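Local coordinates for protein succinate--CoA ligase subunit alpha (Campylobacter jejuni, PDB 6MEL) that serves as the alpha subunit of a ligase, pairing a Rossmann-like CoA-binding domain with a CoA-ligase domain, at residues A[34-39]-A[62-67]; A[84-89]-A[113-118]; A[261-266]-A[273-278]. All coordinates share one frame; numbering follows the deposited sequence.

Contact 1: residues A[34-39]-A[62-67]; sequences NIVGGI and KATKAD
One methyl group, Val36 CG2, makes almost the whole contact with Thr64 and Ala66. Val36 CG2 sits 3.6 Å from Thr64 CB and 4.0 Å from Ala66 CB. The valine torsion explains the reach: with chi1 at -68°, CG2 lies between the backbone N and the carbonyl carbon, while CG1 stands anti to that carbon. Thr64 comes in obliquely. Thr64 OG1 is 3.7 Å from Val36 CG2, and the threonine methyl, Thr64 CG2, lies 3.9 Å from Val36 O. No hydrogen bond joins the two segments.

The setting is the Rossmann-like CoA-binding domain. Strand 34-39 is one of its parallel strands, bonded on one side to strand 10-14. Helix 57-64 belongs to the beta-alpha-beta crossover that runs from strand 51-54 to strand 68-71, and its last turn meets Val36. Lys65 then leaves the helix with positive phi.

Thr64 OG1 has two hydrogen-bond partners. It accepts from Ala66 N at 3.2 Å, with an N-H...O angle of 164°, which makes an ST turn. It donates to Ala60 O, which fixes the hydroxyl's rotation. Ala66 CB also packs against Ile12 of strand 10-14.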
loop_
_atom_site.group_PDB
_atom_site.type_symbol
_atom_site.label_atom_id
_atom_site.label_comp_id
_atom_site.label_asym_id
_atom_site.label_seq_id
_atom_site.Cartn_x
_atom_site.Cartn_y
_atom_site.Cartn_z
ATOM N N ASN A 34 -29.191 5.673 -10.425
ATOM C CA ASN A 34 -30.265 4.678 -10.573
ATOM C C ASN A 34 -29.907 3.376 -9.831
ATOM O O ASN A 34 -29.640 2.349 -10.446
ATOM C CB ASN A 34 -30.527 4.384 -12.060
ATOM C CG ASN A 34 -31.799 3.579 -12.296
ATOM O OD1 ASN A 34 -32.616 3.468 -11.404
ATOM N ND2 ASN A 34 -31.954 2.958 -13.462
ATOM N N ILE A 35 -29.925 3.396 -8.503
ATOM C CA ILE A 35 -29.739 2.190 -7.770
ATOM C C ILE A 35 -31.034 1.381 -7.811
ATOM O O ILE A 35 -32.056 1.850 -7.312
ATOM C CB ILE A 35 -29.261 2.496 -6.346
ATOM C CG1 ILE A 35 -27.835 3.078 -6.382
ATOM C CG2 ILE A 35 -29.338 1.246 -5.492
ATOM C CD1 ILE A 35 -27.242 3.437 -5.054
ATOM N N VAL A 36 -30.966 0.131 -8.295
ATOM C CA VAL A 36 -32.187 -0.638 -8.511
ATOM C C VAL A 36 -32.327 -1.731 -7.465
ATOM O O VAL A 36 -33.310 -2.429 -7.491
ATOM C CB VAL A 36 -32.258 -1.254 -9.920
ATOM C CG1 VAL A 36 -32.423 -0.190 -10.978
ATOM C CG2 VAL A 36 -31.040 -2.119 -10.202
ATOM N N GLY A 37 -31.350 -1.886 -6.571
ATOM C CA GLY A 37 -31.362 -3.046 -5.668
ATOM C C GLY A 37 -30.020 -3.295 -5.013
ATOM O O GLY A 37 -29.006 -2.622 -5.269
ATOM N N GLY A 38 -29.983 -4.280 -4.147
ATOM C CA GLY A 38 -28.725 -4.623 -3.506
ATOM C C GLY A 38 -28.733 -6.028 -2.966
ATOM O O GLY A 38 -29.808 -6.678 -2.933
ATOM N N ILE A 39 -27.557 -6.452 -2.483
ATOM C CA ILE A 39 -27.314 -7.786 -2.034
ATOM C C ILE A 39 -26.969 -7.730 -0.539
ATOM O O ILE A 39 -26.139 -6.959 -0.115
ATOM C CB ILE A 39 -26.225 -8.473 -2.895
ATOM C CG1 ILE A 39 -26.667 -8.691 -4.347
ATOM C CG2 ILE A 39 -25.894 -9.856 -2.354
ATOM C CD1 ILE A 39 -26.803 -7.527 -5.175
ATOM N N LYS A 62 -30.897 -11.164 -12.466
ATOM C CA LYS A 62 -32.075 -11.756 -13.107
ATOM C C LYS A 62 -33.310 -10.841 -12.939
ATOM O O LYS A 62 -34.023 -10.599 -13.912
ATOM C CB LYS A 62 -32.312 -13.154 -12.536
ATOM C CG LYS A 62 -33.553 -13.866 -13.064
ATOM C CD LYS A 62 -33.548 -15.379 -12.838
ATOM C CE LYS A 62 -33.923 -15.802 -11.428
ATOM N NZ LYS A 62 -34.974 -16.852 -11.461
ATOM N N ALA A 63 -33.528 -10.292 -11.734
ATOM C CA ALA A 63 -34.694 -9.462 -11.477
ATOM C C ALA A 63 -34.516 -8.071 -12.088
ATOM O O ALA A 63 -35.469 -7.570 -12.611
ATOM C CB ALA A 63 -34.989 -9.370 -9.999
ATOM N N THR A 64 -33.322 -7.452 -12.029
ATOM C CA THR A 64 -33.179 -6.009 -12.337
ATOM C C THR A 64 -32.476 -5.752 -13.674
ATOM O O THR A 64 -32.537 -4.643 -14.182
ATOM C CB THR A 64 -32.395 -5.285 -11.239
ATOM O OG1 THR A 64 -31.008 -5.699 -11.259
ATOM C CG2 THR A 64 -33.058 -5.532 -9.902
ATOM N N LYS A 65 -31.762 -6.752 -14.207
ATOM C CA LYS A 65 -30.924 -6.581 -15.410
ATOM C C LYS A 65 -29.829 -5.513 -15.242
ATOM O O LYS A 65 -29.280 -5.076 -16.221
ATOM C CB LYS A 65 -31.831 -6.328 -16.616
ATOM C CG LYS A 65 -32.778 -7.508 -16.852
ATOM C CD LYS A 65 -33.926 -7.222 -17.790
ATOM C CE LYS A 65 -34.945 -8.349 -17.787
ATOM N NZ LYS A 65 -35.639 -8.459 -19.093
ATOM N N ALA A 66 -29.476 -5.150 -14.006
ATOM C CA ALA A 66 -28.286 -4.288 -13.708
ATOM C C ALA A 66 -27.007 -4.949 -14.241
ATOM O O ALA A 66 -26.891 -6.157 -14.172
ATOM C CB ALA A 66 -28.173 -4.098 -12.218
ATOM N N ASP A 67 -26.073 -4.157 -14.778
ATOM C CA ASP A 67 -24.778 -4.716 -15.141
ATOM C C ASP A 67 -23.633 -3.913 -14.531
ATOM O O ASP A 67 -22.470 -4.115 -14.906
ATOM C CB ASP A 67 -24.649 -4.955 -16.645
ATOM C CG ASP A 67 -24.701 -3.722 -17.512
ATOM O OD1 ASP A 67 -24.730 -2.608 -16.965
ATOM O OD2 ASP A 67 -24.757 -3.908 -18.732
#

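Contact 2: residues A[84-89]-A[113-118]; sequences EAADAG and NKKGMK
Met117 lays its thioether over the backbone of Ala86, with Met117 SD 3.5 Å from Ala86 N. The contact joins two successive beta-alpha-beta units of the Rossmann-like CoA-binding fold. Helix 78-87 leads from strand 68-71 to strand 92-95, and helix 102-115 leads on to strand 118-120. Both helices end in a Schellman motif, with Gly89 and Gly116 taking the positive phi. Met117 follows directly after the second of these glycines.

The methionine chain is extended through chi1 (-173°) and chi2, which carries the sulfur to the helix surface. There Met117 SD also lies 3.7 Å from Ala85 CB. The turn at chi3 swings the methyl so that Met117 CE lies 3.9 Å from Ala86 CB. The alanines carry only a methyl each, which is consistent with the close approach of the thioether to the backbone. Ile90 and Ala93 also pack on Met117, which is buried.

Lys115 covers the more exposed flank. Lys115 CB is 3.7 Å from Ala86 O, and Lys115 CG is at a similar distance. That carbonyl oxygen already accepts from Gly89 N within the Schellman motif, so the lysine methylenes pack on a bonded group. Bends at chi2 and chi3 turn the lysine chain so that CE also stays near the same oxygen.

The charged ends do not touch: Asp87 OD1 and Lys115 NZ are 5.4 Å apart. Asp87 OD1 is hydrogen-bonded to Tyr111 OH of helix 102-115. One water spans the gap, donating to Asp87 OD1 at 2.6 Å and accepting a weak bond from Lys115 NZ at 3.4 Å.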
loop_
_atom_site.group_PDB
_atom_site.type_symbol
_atom_site.label_atom_id
_atom_site.label_comp_id
_atom_site.label_asym_id
_atom_site.label_seq_id
_atom_site.Cartn_x
_atom_site.Cartn_y
_atom_site.Cartn_z
ATOM N N GLU A 84 -18.123 -13.200 -7.487
ATOM C CA GLU A 84 -19.564 -13.366 -7.591
ATOM C C GLU A 84 -20.167 -12.454 -8.682
ATOM O O GLU A 84 -20.960 -12.871 -9.518
ATOM C CB GLU A 84 -20.201 -13.039 -6.242
ATOM C CG GLU A 84 -21.707 -13.274 -6.229
ATOM C CD GLU A 84 -22.393 -13.062 -4.898
ATOM O OE1 GLU A 84 -21.710 -12.606 -3.888
ATOM O OE2 GLU A 84 -23.622 -13.293 -4.868
ATOM N N ALA A 85 -19.766 -11.192 -8.682
ATOM C CA ALA A 85 -20.211 -10.229 -9.668
ATOM C C ALA A 85 -19.835 -10.684 -11.076
ATOM O O ALA A 85 -20.677 -10.644 -11.980
ATOM C CB ALA A 85 -19.639 -8.863 -9.366
ATOM N N ALA A 86 -18.588 -11.126 -11.250
ATOM C CA ALA A 86 -18.122 -11.557 -12.538
ATOM C C ALA A 86 -18.885 -12.807 -12.983
ATOM O O ALA A 86 -19.259 -12.916 -14.167
ATOM C CB ALA A 86 -16.640 -11.803 -12.519
ATOM N N ASP A 87 -19.103 -13.727 -12.054
ATOM C CA ASP A 87 -19.849 -14.953 -12.356
ATOM C C ASP A 87 -21.279 -14.642 -12.823
ATOM O O ASP A 87 -21.803 -15.311 -13.673
ATOM C CB ASP A 87 -19.896 -15.924 -11.178
ATOM C CG ASP A 87 -20.167 -17.348 -11.639
ATOM O OD1 ASP A 87 -19.246 -17.924 -12.283
ATOM O OD2 ASP A 87 -21.289 -17.873 -11.339
ATOM N N ALA A 88 -21.904 -13.602 -12.282
ATOM C CA ALA A 88 -23.316 -13.297 -12.601
ATOM C C ALA A 88 -23.481 -12.484 -13.894
ATOM O O ALA A 88 -24.606 -12.204 -14.268
ATOM C CB ALA A 88 -23.916 -12.498 -11.465
ATOM N N GLY A 89 -22.398 -11.989 -14.494
ATOM C CA GLY A 89 -22.509 -11.174 -15.736
ATOM C C GLY A 89 -22.414 -9.660 -15.507
ATOM O O GLY A 89 -22.616 -8.880 -16.452
ATOM N N ASN A 113 -11.265 -10.644 -15.545
ATOM C CA ASN A 113 -10.724 -10.516 -16.903
ATOM C C ASN A 113 -11.321 -11.577 -17.812
ATOM O O ASN A 113 -11.734 -11.268 -18.897
ATOM C CB ASN A 113 -9.199 -10.640 -16.940
ATOM C CG ASN A 113 -8.476 -9.468 -16.296
ATOM O OD1 ASN A 113 -9.039 -8.400 -16.090
ATOM N ND2 ASN A 113 -7.200 -9.651 -16.031
ATOM N N LYS A 114 -11.347 -12.830 -17.362
ATOM C CA LYS A 114 -11.824 -13.889 -18.200
ATOM C C LYS A 114 -13.313 -13.685 -18.502
ATOM O O LYS A 114 -13.757 -13.930 -19.603
ATOM C CB LYS A 114 -11.666 -15.259 -17.543
ATOM C CG LYS A 114 -12.281 -16.365 -18.394
ATOM C CD LYS A 114 -11.962 -17.749 -17.945
ATOM C CE LYS A 114 -12.958 -18.285 -16.970
ATOM N NZ LYS A 114 -12.725 -19.719 -16.733
ATOM N N LYS A 115 -14.090 -13.230 -17.530
ATOM C CA LYS A 115 -15.543 -13.058 -17.773
ATOM C C LYS A 115 -15.870 -11.749 -18.513
ATOM O O LYS A 115 -17.014 -11.529 -18.831
ATOM C CB LYS A 115 -16.300 -13.107 -16.443
ATOM C CG LYS A 115 -16.058 -14.391 -15.651
ATOM C CD LYS A 115 -16.427 -15.661 -16.385
ATOM C CE LYS A 115 -17.868 -15.623 -16.867
ATOM N NZ LYS A 115 -18.210 -16.918 -17.479
ATOM N N GLY A 116 -14.886 -10.871 -18.744
ATOM C CA GLY A 116 -15.137 -9.551 -19.390
ATOM C C GLY A 116 -15.681 -8.500 -18.424
ATOM O O GLY A 116 -16.308 -7.588 -18.846
ATOM N N MET A 117 -15.473 -8.640 -17.110
ATOM C CA MET A 117 -15.909 -7.618 -16.150
ATOM C C MET A 117 -14.743 -6.666 -15.887
ATOM O O MET A 117 -13.665 -7.091 -15.552
ATOM C CB MET A 117 -16.335 -8.214 -14.800
ATOM C CG MET A 117 -16.940 -7.202 -13.858
ATOM S SD MET A 117 -17.593 -7.977 -12.358
ATOM C CE MET A 117 -16.034 -8.110 -11.485
ATOM N N LYS A 118 -14.992 -5.360 -15.987
ATOM C CA LYS A 118 -14.005 -4.381 -15.586
ATOM C C LYS A 118 -14.195 -4.042 -14.122
ATOM O O LYS A 118 -15.316 -4.097 -13.597
ATOM C CB LYS A 118 -14.188 -3.130 -16.437
ATOM C CG LYS A 118 -14.098 -3.346 -17.947
ATOM C CD LYS A 118 -14.829 -2.158 -18.608
ATOM C CE LYS A 118 -14.233 -1.656 -19.899
ATOM N NZ LYS A 118 -14.876 -2.318 -21.051
HETATM O O HOH W 1 -19.786 -18.410 -14.828
#

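Contact 3: residues A[261-266]-A[273-278]; sequences AKKEAL and VVDSPA
Lys263 and Val273 cross at about a right angle, and beyond the valine the lysine meets Asp275 obliquely. The contact belongs to a beta-alpha-beta crossover in the CoA-ligase half of the chain. Helix 259-268 links strand 230-235 to the parallel strand 272-273, outermost of the sheet within this chain. The contact sets this helix against the end of that strand and the loop after it.

The two valine methyls divide the work. Val273 CG1 faces the lysine chain and lies 4.0 Å from Lys263 CE, with Lys263 CG about as near. Val273 CG2 turns to the helix backbone, 3.6 Å from Lys263 O and 3.7 Å from Leu266 CB. The first torsion, 173°, puts CG1 anti to the backbone N and CG2 anti to the carbonyl carbon. Leu266 also packs on Ala232 and Ile234 of strand 230-235, so this side of the helix continues onto the sheet.

The lysine chain bends at chi3 (64°) while still beside Val273, and its ammonium group reaches Asp275. There Lys263 NZ forms a salt bridge with Asp275 OD1 at 2.8 Å. The nitrogen meets OD1 on the anti side and stands 27° out of the carboxylate plane.

Past Asp275 the loop tightens. Ser276 OG accepts from Ala278 N at 3.1 Å, an ST turn. Ser276, Pro277 and Ala278 pack against apolar side chains of the other protein chain in the assembly, so the same loop touches both the helix and the partner chain.

A water gives Lys263 a second hold on Asp275: it accepts from Lys263 NZ at 2.9 Å and donates to the backbone Asp275 O at 2.9 Å.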
loop_
_atom_site.group_PDB
_atom_site.type_symbol
_atom_site.label_atom_id
_atom_site.label_comp_id
_atom_site.label_asym_id
_atom_site.label_seq_id
_atom_site.Cartn_x
_atom_site.Cartn_y
_atom_site.Cartn_z
ATOM N N ALA A 261 10.864 9.751 -10.963
ATOM C CA ALA A 261 10.959 8.932 -12.173
ATOM C C ALA A 261 9.678 9.032 -13.001
ATOM O O ALA A 261 9.723 9.083 -14.215
ATOM C CB ALA A 261 11.277 7.489 -11.849
ATOM N N LYS A 262 8.525 9.073 -12.334
ATOM C CA LYS A 262 7.272 9.144 -13.034
ATOM C C LYS A 262 7.117 10.532 -13.670
ATOM O O LYS A 262 6.681 10.672 -14.819
ATOM C CB LYS A 262 6.114 8.880 -12.056
ATOM C CG LYS A 262 6.120 7.460 -11.541
ATOM C CD LYS A 262 5.097 7.128 -10.482
ATOM C CE LYS A 262 5.290 5.688 -10.054
ATOM N NZ LYS A 262 4.054 5.146 -9.478
ATOM N N LYS A 263 7.379 11.570 -12.878
ATOM C CA LYS A 263 7.250 12.989 -13.365
ATOM C C LYS A 263 8.162 13.254 -14.571
ATOM O O LYS A 263 7.769 13.917 -15.561
ATOM C CB LYS A 263 7.621 13.928 -12.225
ATOM C CG LYS A 263 6.561 13.987 -11.135
ATOM C CD LYS A 263 7.003 14.774 -9.926
ATOM C CE LYS A 263 7.245 16.233 -10.245
ATOM N NZ LYS A 263 7.640 16.980 -9.026
ATOM N N GLU A 264 9.378 12.707 -14.492
ATOM C CA GLU A 264 10.389 12.874 -15.561
ATOM C C GLU A 264 9.924 12.166 -16.838
ATOM O O GLU A 264 10.048 12.719 -17.917
ATOM C CB GLU A 264 11.702 12.318 -15.031
ATOM C CG GLU A 264 12.930 12.602 -15.865
ATOM C CD GLU A 264 14.181 12.142 -15.118
ATOM O OE1 GLU A 264 14.144 12.114 -13.831
ATOM O OE2 GLU A 264 15.186 11.810 -15.799
ATOM N N ALA A 265 9.372 10.949 -16.715
ATOM C CA ALA A 265 8.886 10.224 -17.888
ATOM C C ALA A 265 7.717 11.001 -18.508
ATOM O O ALA A 265 7.648 11.184 -19.708
ATOM C CB ALA A 265 8.455 8.824 -17.526
ATOM N N LEU A 266 6.774 11.420 -17.674
ATOM C CA LEU A 266 5.592 12.137 -18.170
ATOM C C LEU A 266 6.009 13.453 -18.859
ATOM O O LEU A 266 5.533 13.792 -19.933
ATOM C CB LEU A 266 4.657 12.386 -16.981
ATOM C CG LEU A 266 3.900 11.151 -16.508
ATOM C CD1 LEU A 266 3.279 11.407 -15.151
ATOM C CD2 LEU A 266 2.842 10.753 -17.524
ATOM N N VAL A 273 3.195 18.446 -16.427
ATOM C CA VAL A 273 3.466 17.958 -15.113
ATOM C C VAL A 273 3.479 19.150 -14.165
ATOM O O VAL A 273 4.121 20.125 -14.426
ATOM C CB VAL A 273 4.798 17.189 -15.030
ATOM C CG1 VAL A 273 5.122 16.832 -13.596
ATOM C CG2 VAL A 273 4.762 15.940 -15.882
ATOM N N VAL A 274 2.753 19.035 -13.058
ATOM C CA VAL A 274 2.659 20.088 -12.038
ATOM C C VAL A 274 3.438 19.636 -10.810
ATOM O O VAL A 274 3.198 18.502 -10.328
ATOM C CB VAL A 274 1.160 20.306 -11.730
ATOM C CG1 VAL A 274 0.922 21.129 -10.495
ATOM C CG2 VAL A 274 0.475 20.952 -12.920
ATOM N N ASP A 275 4.292 20.517 -10.264
ATOM C CA ASP A 275 5.114 20.198 -9.113
ATOM C C ASP A 275 4.321 20.410 -7.826
ATOM O O ASP A 275 4.384 19.589 -6.913
ATOM C CB ASP A 275 6.414 21.011 -9.081
ATOM C CG ASP A 275 7.368 20.611 -10.198
ATOM O OD1 ASP A 275 7.470 19.387 -10.521
ATOM O OD2 ASP A 275 7.958 21.513 -10.784
ATOM N N SER A 276 3.585 21.520 -7.733
ATOM C CA SER A 276 2.871 21.849 -6.512
ATOM C C SER A 276 1.444 21.361 -6.650
ATOM O O SER A 276 0.779 21.715 -7.620
ATOM C CB SER A 276 2.853 23.334 -6.209
ATOM O OG SER A 276 1.825 23.635 -5.261
ATOM N N PRO A 277 0.894 20.616 -5.673
ATOM C CA PRO A 277 -0.477 20.151 -5.790
ATOM C C PRO A 277 -1.520 21.272 -5.717
ATOM O O PRO A 277 -2.704 21.034 -5.945
ATOM C CB PRO A 277 -0.604 19.232 -4.572
ATOM C CG PRO A 277 0.285 19.886 -3.561
ATOM C CD PRO A 277 1.507 20.241 -4.382
ATOM N N ALA A 278 -1.080 22.475 -5.348
ATOM C CA ALA A 278 -1.986 23.621 -5.259
ATOM C C ALA A 278 -2.317 24.173 -6.635
ATOM O O ALA A 278 -3.272 24.904 -6.718
ATOM C CB ALA A 278 -1.391 24.723 -4.418
HETATM O O HOH W 2 5.282 16.904 -7.359
#

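The three contacts follow one another along the chain. None nests within or crosses another. Contact 1 closes first, looping from strand 34-39 through strand 51-54 back to the end of helix 57-64. Contact 2 then ties helix 78-87 to the end of helix 102-115, with strand 92-95 between them in the chain. Both lie around the first seven-stranded sheet, with centres about 15 Å apart. Contact 3 comes much later and closes a short loop, between helix 259-268 and the end of strand 272-273 with the loop after it, at the second sheet. It lies on the opposite side of the chain's centre, about 41 Å from contact 1 and 35 Å from contact 2, centre to centre.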